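PDB 6RSX: regulatory Subunit of Protein Kinase A (cAMP-dependent) from Euglena gracilis from Euglena gracilis, which binds cyclic AMP at two cyclic nucleotide-binding domains and, as in related regulatory subunits, probably holds the kinase catalytic subunit inactive until the nucleotide arrives. Local coordinates for residues K212-Q217 against V251-S256; S204-I209 against D233-M238. All coordinates share one frame; numbering follows the deposited sequence.

Contact 1. Residues K212-Q217 against V251-S256; sequences KMKVNQ and VSEGVS. With CMP (adenosine-3',5'-cyclic-monophosphate), chain C.
S256 OG is gripped from two directions: it accepts a hydrogen bond of 3.0 Å from K212 N and donates one of 3.0 Å to S252 OG. S252 OG in turn donates to G254 O at 2.6 Å, so a relay of two hydroxyls ties K212 to the turn where strand 249-252 gives way to strand 256-262 in the cyclic nucleotide-binding jelly roll. Beside it the antiparallel pairing is regular. K214 and V251 form a hydrogen-bonded pair, closed by K214 N to V251 O at 2.8 Å and its reciprocal, M213 and S252 the non-hydrogen-bonded pair next to it, and E253 N donates to K212 O.

On the face of M213 and S252, the methionine sulfur lies 3.5 Å from S252 CA and its methyl CE packs on S256 CB, with F189 and V195 adjoining. On the face of K214 and V251, K214 CB packs against V251 CG1. Beside them the extended lysine chain crosses E253, whose carboxylate is swung over by the bend at chi2 (91°): K214 CE comes within 3.0 Å of E253 OE2, and K214 NZ makes a longer salt bridge of 3.5 Å to the same oxygen. K212 runs alongside E253 with its methylenes. V215, turned away from V251-S256, instead sets CG2 3.7 Å from C8 of the bound adenine.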
ATOM      1  N   LYS A 212     -22.657  -8.007  -1.999  1.00 41.55           N
ATOM      2  CA  LYS A 212     -22.855  -8.878  -3.157  1.00 41.59           C
ATOM      3  C   LYS A 212     -22.703  -8.023  -4.404  1.00 36.02           C
ATOM      4  O   LYS A 212     -23.175  -6.883  -4.425  1.00 44.29           O
ATOM      5  CB  LYS A 212     -24.244  -9.539  -3.112  1.00 40.99           C
ATOM      6  CG  LYS A 212     -24.572 -10.431  -4.322  1.00 42.96           C
ATOM      7  CD  LYS A 212     -26.072 -10.687  -4.433  1.00 61.59           C
ATOM      8  CE  LYS A 212     -26.397 -12.142  -4.179  1.00 65.79           C
ATOM      9  NZ  LYS A 212     -25.920 -12.545  -2.829  1.00 70.03           N
ATOM     10  N   MET A 213     -22.005  -8.551  -5.409  1.00 38.85           N
ATOM     11  CA  MET A 213     -21.864  -7.892  -6.708  1.00 39.54           C
ATOM     12  C   MET A 213     -22.367  -8.786  -7.838  1.00 41.17           C
ATOM     13  O   MET A 213     -22.070  -9.981  -7.879  1.00 39.44           O
ATOM     14  CB  MET A 213     -20.411  -7.541  -7.036  1.00 39.09           C
ATOM     15  CG  MET A 213     -19.719  -6.596  -6.042  1.00 39.57           C
ATOM     16  SD  MET A 213     -20.264  -4.914  -6.260  0.81 40.92           S
ATOM     17  CE  MET A 213     -19.496  -4.196  -4.781  1.00 42.27           C
ATOM     18  N   LYS A 214     -23.074  -8.193  -8.786  1.00 40.29           N
ATOM     19  CA  LYS A 214     -23.321  -8.876 -10.056  1.00 41.15           C
ATOM     20  C   LYS A 214     -22.211  -8.521 -11.035  1.00 36.80           C
ATOM     21  O   LYS A 214     -21.802  -7.358 -11.114  1.00 42.15           O
ATOM     22  CB  LYS A 214     -24.670  -8.458 -10.636  1.00 44.65           C
ATOM     23  CG  LYS A 214     -25.877  -8.994  -9.899  1.00 54.23           C
ATOM     24  CD  LYS A 214     -27.126  -8.617 -10.701  1.00 60.44           C
ATOM     25  CE  LYS A 214     -28.401  -9.210 -10.119  1.00 73.49           C
ATOM     26  NZ  LYS A 214     -29.616  -8.746 -10.869  1.00 72.11           N
ATOM     27  N   VAL A 215     -21.746  -9.520 -11.799  1.00 41.00           N
ATOM     28  CA  VAL A 215     -20.797  -9.336 -12.896  1.00 32.62           C
ATOM     29  C   VAL A 215     -21.592  -9.513 -14.183  1.00 36.44           C
ATOM     30  O   VAL A 215     -22.040 -10.626 -14.466  1.00 40.92           O
ATOM     31  CB  VAL A 215     -19.650 -10.346 -12.844  1.00 34.45           C
ATOM     32  CG1 VAL A 215     -18.599 -10.038 -13.908  1.00 34.82           C
ATOM     33  CG2 VAL A 215     -18.965 -10.320 -11.423  1.00 34.56           C
ATOM     34  N   ASN A 216     -21.737  -8.429 -14.947  1.00 40.50           N
ATOM     35  CA  ASN A 216     -22.566  -8.389 -16.157  1.00 38.22           C
ATOM     36  C   ASN A 216     -21.703  -8.127 -17.386  1.00 39.78           C
ATOM     37  O   ASN A 216     -20.723  -7.385 -17.340  1.00 43.15           O
ATOM     38  CB  ASN A 216     -23.623  -7.290 -16.042  1.00 39.98           C
ATOM     39  CG  ASN A 216     -24.600  -7.543 -14.933  1.00 44.30           C
ATOM     40  OD1 ASN A 216     -24.807  -8.691 -14.518  1.00 47.73           O
ATOM     41  ND2 ASN A 216     -25.232  -6.479 -14.450  1.00 49.91           N
ATOM     42  N   GLN A 217     -22.101  -8.697 -18.520  1.00 40.60           N
ATOM     43  CA  GLN A 217     -21.302  -8.565 -19.721  1.00 38.54           C
ATOM     44  C   GLN A 217     -22.281  -8.512 -20.883  1.00 40.18           C
ATOM     45  O   GLN A 217     -23.306  -9.193 -20.841  1.00 40.60           O
ATOM     46  CB  GLN A 217     -20.357  -9.749 -19.849  1.00 42.92           C
ATOM     47  CG  GLN A 217     -19.281  -9.673 -20.889  1.00 49.33           C
ATOM     48  CD  GLN A 217     -18.387 -10.892 -20.798  1.00 50.64           C
ATOM     49  OE1 GLN A 217     -18.845 -12.015 -21.002  1.00 43.55           O
ATOM     50  NE2 GLN A 217     -17.121 -10.685 -20.446  1.00 41.52           N
ATOM     51  N   VAL A 251     -21.515  -4.515 -10.453  1.00 39.93           N
ATOM     52  CA  VAL A 251     -22.549  -3.640  -9.920  1.00 39.60           C
ATOM     53  C   VAL A 251     -23.032  -4.177  -8.572  1.00 41.60           C
ATOM     54  O   VAL A 251     -23.260  -5.383  -8.408  1.00 42.57           O
ATOM     55  CB  VAL A 251     -23.713  -3.504 -10.933  1.00 44.63           C
ATOM     56  CG1 VAL A 251     -24.345  -4.855 -11.170  1.00 48.17           C
ATOM     57  CG2 VAL A 251     -24.731  -2.494 -10.470  1.00 43.05           C
ATOM     58  N   SER A 252     -23.152  -3.287  -7.591  1.00 43.54           N
ATOM     59  CA  SER A 252     -23.564  -3.717  -6.265  1.00 45.16           C
ATOM     60  C   SER A 252     -25.017  -4.180  -6.293  1.00 51.61           C
ATOM     61  O   SER A 252     -25.856  -3.620  -7.006  1.00 48.07           O
ATOM     62  CB  SER A 252     -23.373  -2.576  -5.253  1.00 39.48           C
ATOM     63  OG  SER A 252     -23.550  -3.048  -3.922  1.00 45.05           O
ATOM     64  N   GLU A 253     -25.301  -5.240  -5.542  1.00 48.95           N
ATOM     65  CA  GLU A 253     -26.653  -5.767  -5.373  1.00 52.04           C
ATOM     66  C   GLU A 253     -26.969  -5.569  -3.898  1.00 56.41           C
ATOM     67  O   GLU A 253     -26.452  -6.295  -3.040  1.00 50.72           O
ATOM     68  CB  GLU A 253     -26.739  -7.232  -5.805  1.00 54.09           C
ATOM     69  CG  GLU A 253     -28.119  -7.857  -5.633  1.00 63.64           C
ATOM     70  CD  GLU A 253     -28.999  -7.715  -6.873  1.00 72.15           C
ATOM     71  OE1 GLU A 253     -29.227  -6.573  -7.342  1.00 75.33           O
ATOM     72  OE2 GLU A 253     -29.456  -8.757  -7.388  1.00 78.12           O
ATOM     73  N   GLY A 254     -27.791  -4.573  -3.603  1.00 51.57           N
ATOM     74  CA  GLY A 254     -27.905  -4.121  -2.237  1.00 54.20           C
ATOM     75  C   GLY A 254     -26.669  -3.329  -1.870  1.00 55.14           C
ATOM     76  O   GLY A 254     -25.845  -2.999  -2.719  1.00 49.68           O
ATOM     77  N   VAL A 255     -26.547  -3.025  -0.575  1.00 47.18           N
ATOM     78  CA  VAL A 255     -25.406  -2.271  -0.069  1.00 50.77           C
ATOM     79  C   VAL A 255     -24.218  -3.209   0.096  1.00 47.21           C
ATOM     80  O   VAL A 255     -24.351  -4.329   0.611  1.00 47.07           O
ATOM     81  CB  VAL A 255     -25.761  -1.578   1.253  1.00 49.77           C
ATOM     82  CG1 VAL A 255     -24.513  -0.950   1.872  1.00 49.73           C
ATOM     83  CG2 VAL A 255     -26.831  -0.532   1.000  1.00 52.43           C
ATOM     84  N   SER A 256     -23.054  -2.760  -0.354  1.00 47.24           N
ATOM     85  CA  SER A 256     -21.834  -3.541  -0.256  1.00 44.26           C
ATOM     86  C   SER A 256     -20.737  -2.667   0.321  1.00 44.25           C
ATOM     87  O   SER A 256     -20.672  -1.466   0.039  1.00 44.44           O
ATOM     88  CB  SER A 256     -21.392  -4.071  -1.619  1.00 43.03           C
ATOM     89  OG  SER A 256     -22.333  -5.012  -2.082  1.00 47.20           O
TER
HETATM   90  P   CMP C 502     -11.753  -6.545 -14.970  1.00 40.29           P
HETATM   91  O1P CMP C 502     -10.589  -5.469 -14.563  1.00 48.25           O
HETATM   92  O2P CMP C 502     -11.780  -6.974 -16.385  1.00 42.09           O
HETATM   93  O5' CMP C 502     -13.158  -5.837 -14.711  1.00 41.72           O
HETATM   94  C5' CMP C 502     -14.329  -6.647 -14.548  1.00 40.23           C
HETATM   95  C4' CMP C 502     -13.980  -7.785 -13.627  1.00 37.75           C
HETATM   96  O4' CMP C 502     -15.016  -8.759 -13.419  1.00 39.83           O
HETATM   97  C3' CMP C 502     -12.813  -8.651 -14.019  1.00 36.55           C
HETATM   98  O3' CMP C 502     -11.575  -7.943 -14.050  1.00 37.53           O
HETATM   99  C2' CMP C 502     -12.894  -9.757 -12.978  1.00 43.68           C
HETATM  100  O2' CMP C 502     -12.290  -9.287 -11.757  1.00 41.34           O
HETATM  101  C1' CMP C 502     -14.421  -9.843 -12.739  1.00 42.13           C
HETATM  102  N9  CMP C 502     -15.021 -11.115 -13.152  1.00 41.66           N
HETATM  103  C8  CMP C 502     -15.733 -11.915 -12.351  1.00 39.19           C
HETATM  104  N7  CMP C 502     -16.117 -12.966 -13.069  1.00 46.03           N
HETATM  105  C5  CMP C 502     -15.659 -12.782 -14.319  1.00 43.79           C
HETATM  106  C6  CMP C 502     -15.790 -13.570 -15.436  1.00 45.00           C
HETATM  107  N6  CMP C 502     -16.448 -14.831 -15.624  1.00 48.57           N
HETATM  108  N1  CMP C 502     -15.234 -13.206 -16.575  1.00 42.27           N
HETATM  109  C2  CMP C 502     -14.543 -12.036 -16.632  1.00 46.74           C
HETATM  110  N3  CMP C 502     -14.398 -11.247 -15.515  1.00 39.78           N
HETATM  111  C4  CMP C 502     -14.980 -11.641 -14.382  1.00 43.10           C

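Contact 2. Residues S204-I209 against D233-M238; sequences SFYIII and DFFGEM. With CMP (adenosine-3',5'-cyclic-monophosphate), chain C.
Y206 CB sits over one face of the F235 ring, 3.6 Å from its centroid, a CH-pi contact offset toward the rim, in the short antiparallel pairing that leads strand 234-235 into the phosphate-binding cassette of the cyclic nucleotide-binding domain. The two rings are almost parallel, at 10°, yet slid so far apart that they barely overlap. F235 holds CG between its backbone N and carbonyl carbon (chi1 58°), which brings the ring back against strand 204-208, and I208 CG1 meets its edge. On the other face, that of I207 and F234, F205 CZ rests 3.6 Å from F234 CB with the ring planes inclined at 46°, and F205 CE1 also touches E237 CB; L277 of helix 274-280 packs on both phenylalanines.

Backbone bonds fix the register. Y206 and F235 exchange a reciprocal pair, and I208 N donates to D233 O at 2.9 Å. At G236, beyond the last paired residue F235, a water donates to S204 O and, at longer range, to G236 O. G236, at positive phi, is where the chain turns from strand 234-235 toward helix 237-242.

G236 N donates to O2' of cyclic AMP at 2.9 Å, and that hydroxyl donates to E237 OE1 at 2.6 Å. The ribose hydroxyl is thus both donor and acceptor, and the paired strands, together with Y284, itself a pocket residue, which hydrogen-bonds E237 OE2, probably keep its two partners in position for recognition of the ribose.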
ATOM      1  N   SER A 204      -9.251   0.802 -10.294  1.00 43.95           N
ATOM      2  CA  SER A 204      -8.952   0.233  -8.989  1.00 39.94           C
ATOM      3  C   SER A 204      -9.295  -1.251  -8.947  1.00 46.47           C
ATOM      4  O   SER A 204     -10.040  -1.786  -9.790  1.00 41.43           O
ATOM      5  CB  SER A 204      -9.703   0.972  -7.876  1.00 48.13           C
ATOM      6  OG  SER A 204      -9.275   2.319  -7.815  1.00 49.19           O
ATOM      7  N   PHE A 205      -8.735  -1.895  -7.930  1.00 39.47           N
ATOM      8  CA  PHE A 205      -8.925  -3.299  -7.603  1.00 36.59           C
ATOM      9  C   PHE A 205      -9.709  -3.364  -6.298  1.00 40.88           C
ATOM     10  O   PHE A 205      -9.427  -2.608  -5.360  1.00 39.15           O
ATOM     11  CB  PHE A 205      -7.553  -3.980  -7.460  1.00 37.46           C
ATOM     12  CG  PHE A 205      -7.620  -5.389  -6.974  1.00 39.23           C
ATOM     13  CD1 PHE A 205      -8.151  -6.392  -7.777  1.00 37.08           C
ATOM     14  CD2 PHE A 205      -7.165  -5.723  -5.704  1.00 39.17           C
ATOM     15  CE1 PHE A 205      -8.215  -7.710  -7.326  1.00 38.83           C
ATOM     16  CE2 PHE A 205      -7.219  -7.036  -5.252  1.00 42.18           C
ATOM     17  CZ  PHE A 205      -7.728  -8.034  -6.057  1.00 38.72           C
ATOM     18  N   TYR A 206     -10.695  -4.256  -6.230  1.00 36.11           N
ATOM     19  CA  TYR A 206     -11.625  -4.256  -5.108  1.00 33.73           C
ATOM     20  C   TYR A 206     -11.676  -5.616  -4.441  1.00 36.20           C
ATOM     21  O   TYR A 206     -11.669  -6.651  -5.124  1.00 37.56           O
ATOM     22  CB  TYR A 206     -13.041  -3.890  -5.591  1.00 40.93           C
ATOM     23  CG  TYR A 206     -13.108  -2.499  -6.137  1.00 39.41           C
ATOM     24  CD1 TYR A 206     -12.758  -2.249  -7.469  1.00 36.74           C
ATOM     25  CD2 TYR A 206     -13.490  -1.427  -5.314  1.00 36.90           C
ATOM     26  CE1 TYR A 206     -12.815  -0.934  -7.969  1.00 37.95           C
ATOM     27  CE2 TYR A 206     -13.553  -0.146  -5.801  1.00 40.83           C
ATOM     28  CZ  TYR A 206     -13.213   0.087  -7.129  1.00 40.88           C
ATOM     29  OH  TYR A 206     -13.261   1.362  -7.621  1.00 46.36           O
ATOM     30  N   ILE A 207     -11.780  -5.610  -3.110  1.00 34.82           N
ATOM     31  CA  ILE A 207     -12.073  -6.814  -2.333  1.00 36.29           C
ATOM     32  C   ILE A 207     -13.351  -6.561  -1.548  1.00 37.69           C
ATOM     33  O   ILE A 207     -13.470  -5.546  -0.847  1.00 36.34           O
ATOM     34  CB  ILE A 207     -10.915  -7.190  -1.376  1.00 39.39           C
ATOM     35  CG1 ILE A 207      -9.581  -7.251  -2.111  1.00 37.83           C
ATOM     36  CG2 ILE A 207     -11.188  -8.545  -0.715  1.00 40.63           C
ATOM     37  CD1 ILE A 207      -8.771  -5.976  -1.945  1.00 41.93           C
ATOM     38  N   ILE A 208     -14.297  -7.493  -1.634  1.00 36.75           N
ATOM     39  CA  ILE A 208     -15.570  -7.332  -0.945  1.00 36.79           C
ATOM     40  C   ILE A 208     -15.424  -7.745   0.515  1.00 35.41           C
ATOM     41  O   ILE A 208     -14.961  -8.857   0.807  1.00 38.61           O
ATOM     42  CB  ILE A 208     -16.654  -8.170  -1.635  1.00 38.75           C
ATOM     43  CG1 ILE A 208     -16.719  -7.757  -3.109  1.00 34.02           C
ATOM     44  CG2 ILE A 208     -17.974  -7.998  -0.886  1.00 39.50           C
ATOM     45  CD1 ILE A 208     -17.472  -8.756  -3.984  1.00 40.17           C
ATOM     46  N   ILE A 209     -15.825  -6.857   1.421  1.00 38.13           N
ATOM     47  CA  ILE A 209     -15.914  -7.202   2.839  1.00 39.63           C
ATOM     48  C   ILE A 209     -17.278  -7.826   3.120  1.00 43.86           C
ATOM     49  O   ILE A 209     -17.370  -8.934   3.646  1.00 42.51           O
ATOM     50  CB  ILE A 209     -15.679  -5.981   3.740  1.00 40.62           C
ATOM     51  CG1 ILE A 209     -14.281  -5.408   3.474  1.00 43.81           C
ATOM     52  CG2 ILE A 209     -15.823  -6.392   5.195  1.00 44.11           C
ATOM     53  CD1 ILE A 209     -14.075  -4.037   4.089  1.00 47.41           C
ATOM     54  N   ASP A 233     -14.483 -12.243  -2.026  1.00 38.28           N
ATOM     55  CA  ASP A 233     -14.165 -12.229  -3.451  1.00 37.26           C
ATOM     56  C   ASP A 233     -13.610 -10.864  -3.854  1.00 40.03           C
ATOM     57  O   ASP A 233     -13.697  -9.883  -3.115  1.00 40.10           O
ATOM     58  CB  ASP A 233     -15.401 -12.534  -4.311  1.00 36.95           C
ATOM     59  CG  ASP A 233     -15.936 -13.937  -4.093  1.00 47.26           C
ATOM     60  OD1 ASP A 233     -15.138 -14.837  -3.763  1.00 48.03           O
ATOM     61  OD2 ASP A 233     -17.172 -14.120  -4.247  1.00 45.76           O
ATOM     62  N   PHE A 234     -13.059 -10.799  -5.065  1.00 38.79           N
ATOM     63  CA  PHE A 234     -12.374  -9.595  -5.512  1.00 39.74           C
ATOM     64  C   PHE A 234     -12.660  -9.407  -6.991  1.00 37.32           C
ATOM     65  O   PHE A 234     -13.134 -10.329  -7.663  1.00 38.28           O
ATOM     66  CB  PHE A 234     -10.862  -9.680  -5.249  1.00 38.52           C
ATOM     67  CG  PHE A 234     -10.248 -10.957  -5.704  1.00 40.80           C
ATOM     68  CD1 PHE A 234      -9.912 -11.132  -7.041  1.00 43.47           C
ATOM     69  CD2 PHE A 234     -10.045 -12.002  -4.810  1.00 40.75           C
ATOM     70  CE1 PHE A 234      -9.356 -12.327  -7.480  1.00 42.33           C
ATOM     71  CE2 PHE A 234      -9.490 -13.198  -5.233  1.00 40.39           C
ATOM     72  CZ  PHE A 234      -9.143 -13.359  -6.571  1.00 44.46           C
ATOM     73  N   PHE A 235     -12.329  -8.228  -7.514  1.00 36.51           N
ATOM     74  CA  PHE A 235     -12.567  -8.012  -8.953  1.00 36.27           C
ATOM     75  C   PHE A 235     -11.797  -6.773  -9.386  1.00 40.57           C
ATOM     76  O   PHE A 235     -11.378  -5.959  -8.559  1.00 38.66           O
ATOM     77  CB  PHE A 235     -14.066  -7.837  -9.245  1.00 34.10           C
ATOM     78  CG  PHE A 235     -14.713  -6.700  -8.504  1.00 34.00           C
ATOM     79  CD1 PHE A 235     -15.261  -6.897  -7.215  1.00 39.34           C
ATOM     80  CD2 PHE A 235     -14.797  -5.429  -9.066  1.00 33.02           C
ATOM     81  CE1 PHE A 235     -15.866  -5.843  -6.496  1.00 34.92           C
ATOM     82  CE2 PHE A 235     -15.424  -4.378  -8.375  1.00 35.46           C
ATOM     83  CZ  PHE A 235     -15.943  -4.578  -7.071  1.00 36.78           C
ATOM     84  N   GLY A 236     -11.616  -6.635 -10.687  1.00 36.14           N
ATOM     85  CA  GLY A 236     -10.962  -5.464 -11.229  1.00 35.60           C
ATOM     86  C   GLY A 236      -9.505  -5.685 -11.535  1.00 40.56           C
ATOM     87  O   GLY A 236      -8.828  -4.753 -11.989  1.00 44.48           O
ATOM     88  N   GLU A 237      -9.012  -6.900 -11.317  1.00 38.14           N
ATOM     89  CA  GLU A 237      -7.592  -7.186 -11.468  1.00 38.89           C
ATOM     90  C   GLU A 237      -7.148  -7.287 -12.922  1.00 44.12           C
ATOM     91  O   GLU A 237      -5.990  -6.984 -13.227  1.00 45.86           O
ATOM     92  CB  GLU A 237      -7.243  -8.480 -10.729  1.00 42.19           C
ATOM     93  CG  GLU A 237      -7.549  -9.789 -11.508  1.00 38.44           C
ATOM     94  CD  GLU A 237      -9.030 -10.175 -11.519  1.00 45.47           C
ATOM     95  OE1 GLU A 237      -9.832  -9.481 -10.868  1.00 41.46           O
ATOM     96  OE2 GLU A 237      -9.389 -11.180 -12.192  0.66 40.34           O
ATOM     97  N   MET A 238      -8.020  -7.715 -13.843  1.00 41.73           N
ATOM     98  CA  MET A 238      -7.506  -7.995 -15.182  1.00 43.81           C
ATOM     99  C   MET A 238      -7.150  -6.708 -15.925  1.00 47.37           C
ATOM    100  O   MET A 238      -6.099  -6.633 -16.576  1.00 49.64           O
ATOM    101  CB  MET A 238      -8.507  -8.851 -15.949  1.00 38.65           C
ATOM    102  CG  MET A 238      -8.512 -10.291 -15.425  1.00 43.13           C
ATOM    103  SD  MET A 238      -9.352 -11.385 -16.579  1.00 50.51           S
ATOM    104  CE  MET A 238     -10.909 -10.495 -16.586  1.00 40.95           C
TER
HETATM  105  P   CMP C 502     -11.753  -6.545 -14.970  1.00 40.29           P
HETATM  106  O1P CMP C 502     -10.589  -5.469 -14.563  1.00 48.25           O
HETATM  107  O2P CMP C 502     -11.780  -6.974 -16.385  1.00 42.09           O
HETATM  108  O5' CMP C 502     -13.158  -5.837 -14.711  1.00 41.72           O
HETATM  109  C5' CMP C 502     -14.329  -6.647 -14.548  1.00 40.23           C
HETATM  110  C4' CMP C 502     -13.980  -7.785 -13.627  1.00 37.75           C
HETATM  111  O4' CMP C 502     -15.016  -8.759 -13.419  1.00 39.83           O
HETATM  112  C3' CMP C 502     -12.813  -8.651 -14.019  1.00 36.55           C
HETATM  113  O3' CMP C 502     -11.575  -7.943 -14.050  1.00 37.53           O
HETATM  114  C2' CMP C 502     -12.894  -9.757 -12.978  1.00 43.68           C
HETATM  115  O2' CMP C 502     -12.290  -9.287 -11.757  1.00 41.34           O
HETATM  116  C1' CMP C 502     -14.421  -9.843 -12.739  1.00 42.13           C
HETATM  117  N9  CMP C 502     -15.021 -11.115 -13.152  1.00 41.66           N
HETATM  118  C8  CMP C 502     -15.733 -11.915 -12.351  1.00 39.19           C
HETATM  119  N7  CMP C 502     -16.117 -12.966 -13.069  1.00 46.03           N
HETATM  120  C5  CMP C 502     -15.659 -12.782 -14.319  1.00 43.79           C
HETATM  121  C6  CMP C 502     -15.790 -13.570 -15.436  1.00 45.00           C
HETATM  122  N6  CMP C 502     -16.448 -14.831 -15.624  1.00 48.57           N
HETATM  123  N1  CMP C 502     -15.234 -13.206 -16.575  1.00 42.27           N
HETATM  124  C2  CMP C 502     -14.543 -12.036 -16.632  1.00 46.74           C
HETATM  125  N3  CMP C 502     -14.398 -11.247 -15.515  1.00 39.78           N
HETATM  126  C4  CMP C 502     -14.980 -11.641 -14.382  1.00 43.10           C
HETATM  127  O   HOH W   1      -9.977  -1.711 -12.489  1.00 45.93           O

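Overall arrangement
Both contacts belong to the second cyclic nucleotide-binding domain, an example of one ligand site served by two sheets of a jelly roll. Contact 2 joins strand 204-208 to strand 234-235 in one four-stranded sheet; contact 1 joins the next strand, 213-219, to 249-252 in the other. Along the chain their segments alternate: 204-209, 212-217, 233-238, 251-256. The centres lie about 12 Å apart, and they meet through apolar packing, with M213 CG 3.7 Å from I208 CD1 and also against the F235 ring. Cyclic AMP spans the two, its ribose at contact 2 and its adenine beside contact 1, so neighbouring parts of one fold contact base and sugar.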